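Long-range contact in putative cytoplasmic protein (Salmonella enterica subsp. enterica serovar Typhimurium, PDB 4IQN), which is of unknown function and belongs to a family defined by a single uncharacterised domain, DUF5066: residues C[39-44]-C[123-128]. Sequence-based numbering, arbitrary orientation.
Sequences KYRDPQ and PALIRI
Arg41 reaches from a loop to the backbone of Pro123 in a buried, mainly polar contact, where the connection between strands 36-38 and 48-49 meets segment 123-128. A single beta bridge pairs Tyr40 with Pro123. Beside it the N-H of Ala124 gives an almost straight hydrogen bond (169°) to Lys39 O, 3.0 Å away, arriving from above the carbonyl plane. The methyl CB of Ala124 rests 3.6 Å from Tyr40 O.

The guanidinium of Arg41 takes Pro123 O side-on with two nitrogens: NE and NH2 each lie 2.9 Å from that oxygen. Sharing one acceptor bends both bonds to about 135°; the oxygen is also tilted from the guanidinium plane. CG of Arg41 stands anti to the backbone N (chi1 -174°), and bends at chi2 and chi3 bring NE and NH2 to the outer end of the Pro123 carbonyl. Leu125 packs against the same group, its CD1 over one face near the rim, 3.8 Å from Arg41 CZ, while its CD2 meets Arg41 NH2 at 3.7 Å. A salt bridge from NH2 to Glu210 probably offsets the charge and, with the methyl packing and paired bonds, should restrict guanidinium rotation.

The side chains of Pro123 and Leu125 also touch Tyr139 of the adjacent antiparallel strand 135-140, so the loop between two strands of the three-stranded mixed sheet is joined to the outermost strand of the four-stranded antiparallel sheet.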
loop_
_atom_site.group_PDB
_atom_site.type_symbol
_atom_site.label_atom_id
_atom_site.label_comp_id
_atom_site.label_asym_id
_atom_site.label_seq_id
_atom_site.Cartn_x
_atom_site.Cartn_y
_atom_site.Cartn_z
ATOM N N LYS C 39 11.822 2.395 -6.440
ATOM C CA LYS C 39 11.938 3.297 -5.257
ATOM C C LYS C 39 11.070 4.527 -5.416
ATOM O O LYS C 39 10.580 5.091 -4.405
ATOM C CB LYS C 39 13.379 3.729 -4.982
ATOM C CG LYS C 39 13.550 4.491 -3.651
ATOM C CD LYS C 39 14.950 4.524 -3.119
ATOM C CE LYS C 39 15.001 5.326 -1.803
ATOM N NZ LYS C 39 16.340 5.255 -1.172
ATOM N N TYR C 40 10.873 4.960 -6.658
ATOM C CA TYR C 40 10.219 6.221 -6.923
ATOM C C TYR C 40 8.954 6.049 -7.733
ATOM O O TYR C 40 8.763 5.053 -8.442
ATOM C CB TYR C 40 11.174 7.208 -7.621
ATOM C CG TYR C 40 12.328 7.556 -6.760
ATOM C CD1 TYR C 40 12.176 8.424 -5.695
ATOM C CD2 TYR C 40 13.591 6.948 -6.951
ATOM C CE1 TYR C 40 13.251 8.710 -4.865
ATOM C CE2 TYR C 40 14.669 7.249 -6.138
ATOM C CZ TYR C 40 14.490 8.127 -5.097
ATOM O OH TYR C 40 15.551 8.418 -4.283
ATOM N N ARG C 41 8.089 7.047 -7.607
ATOM C CA ARG C 41 6.850 7.132 -8.343
ATOM C C ARG C 41 7.047 7.237 -9.869
ATOM O O ARG C 41 6.259 6.658 -10.661
ATOM C CB ARG C 41 6.098 8.369 -7.797
ATOM C CG ARG C 41 4.689 8.650 -8.293
ATOM C CD ARG C 41 3.541 8.067 -7.494
ATOM N NE ARG C 41 3.795 8.020 -6.072
ATOM C CZ ARG C 41 3.352 8.891 -5.148
ATOM N NH1 ARG C 41 2.566 9.894 -5.454
ATOM N NH2 ARG C 41 3.724 8.719 -3.896
ATOM N N ASP C 42 8.050 7.982 -10.295
ATOM C CA ASP C 42 8.195 8.319 -11.717
ATOM C C ASP C 42 8.509 7.057 -12.532
ATOM O O ASP C 42 9.539 6.427 -12.294
ATOM C CB ASP C 42 9.312 9.308 -11.890
ATOM C CG ASP C 42 9.510 9.745 -13.317
ATOM O OD1 ASP C 42 9.002 9.153 -14.306
ATOM O OD2 ASP C 42 10.205 10.729 -13.457
ATOM N N PRO C 43 7.637 6.721 -13.511
ATOM C CA PRO C 43 7.893 5.493 -14.244
ATOM C C PRO C 43 9.254 5.442 -14.914
ATOM O O PRO C 43 9.748 4.362 -15.208
ATOM C CB PRO C 43 6.826 5.479 -15.342
ATOM C CG PRO C 43 5.733 6.342 -14.848
ATOM C CD PRO C 43 6.378 7.369 -13.935
ATOM N N GLN C 44 9.832 6.590 -15.209
ATOM C CA GLN C 44 11.107 6.619 -15.940
ATOM C C GLN C 44 12.324 6.538 -15.038
ATOM O O GLN C 44 13.437 6.422 -15.524
ATOM C CB GLN C 44 11.172 7.849 -16.833
ATOM C CG GLN C 44 10.234 7.734 -18.041
ATOM C CD GLN C 44 10.405 8.873 -19.016
ATOM O OE1 GLN C 44 10.742 9.983 -18.630
ATOM N NE2 GLN C 44 10.168 8.601 -20.290
ATOM N N PRO C 123 7.781 9.035 -3.615
ATOM C CA PRO C 123 8.131 7.639 -3.471
ATOM C C PRO C 123 7.174 6.716 -4.248
ATOM O O PRO C 123 6.046 7.086 -4.532
ATOM C CB PRO C 123 8.007 7.399 -1.992
ATOM C CG PRO C 123 6.932 8.349 -1.566
ATOM C CD PRO C 123 7.160 9.577 -2.383
ATOM N N ALA C 124 7.640 5.517 -4.572
ATOM C CA ALA C 124 6.754 4.519 -5.152
ATOM C C ALA C 124 5.639 4.108 -4.196
ATOM O O ALA C 124 5.749 4.260 -2.973
ATOM C CB ALA C 124 7.553 3.279 -5.571
ATOM N N LEU C 125 4.575 3.547 -4.769
ATOM C CA LEU C 125 3.468 3.019 -3.999
ATOM C C LEU C 125 3.185 1.585 -4.447
ATOM O O LEU C 125 3.280 1.290 -5.650
ATOM C CB LEU C 125 2.201 3.852 -4.236
ATOM C CG LEU C 125 2.244 5.334 -4.014
ATOM C CD1 LEU C 125 0.966 6.009 -4.504
ATOM C CD2 LEU C 125 2.456 5.561 -2.527
ATOM N N ILE C 126 2.835 0.743 -3.483
ATOM C CA ILE C 126 2.331 -0.612 -3.721
ATOM C C ILE C 126 0.894 -0.671 -3.198
ATOM O O ILE C 126 0.652 -0.454 -2.000
ATOM C CB ILE C 126 3.177 -1.661 -3.003
ATOM C CG1 ILE C 126 4.649 -1.638 -3.456
ATOM C CG2 ILE C 126 2.565 -3.028 -3.252
ATOM C CD1 ILE C 126 5.503 -2.683 -2.758
ATOM N N ARG C 127 -0.066 -0.946 -4.070
ATOM C CA ARG C 127 -1.442 -0.919 -3.651
ATOM C C ARG C 127 -1.769 -2.247 -2.992
ATOM O O ARG C 127 -1.415 -3.336 -3.482
ATOM C CB ARG C 127 -2.423 -0.673 -4.804
ATOM C CG ARG C 127 -3.851 -0.386 -4.250
ATOM C CD ARG C 127 -4.810 0.188 -5.239
ATOM N NE ARG C 127 -6.103 0.408 -4.614
ATOM C CZ ARG C 127 -6.986 1.321 -5.008
ATOM N NH1 ARG C 127 -8.136 1.412 -4.371
ATOM N NH2 ARG C 127 -6.743 2.130 -6.042
ATOM N N ILE C 128 -2.411 -2.155 -1.859
ATOM C CA ILE C 128 -2.954 -3.296 -1.112
ATOM C C ILE C 128 -4.456 -3.361 -1.281
ATOM O O ILE C 128 -5.176 -2.355 -1.080
ATOM C CB ILE C 128 -2.615 -3.160 0.400
ATOM C CG1 ILE C 128 -1.087 -3.136 0.639
ATOM C CG2 ILE C 128 -3.286 -4.240 1.243
ATOM C CD1 ILE C 128 -0.350 -4.378 0.253
#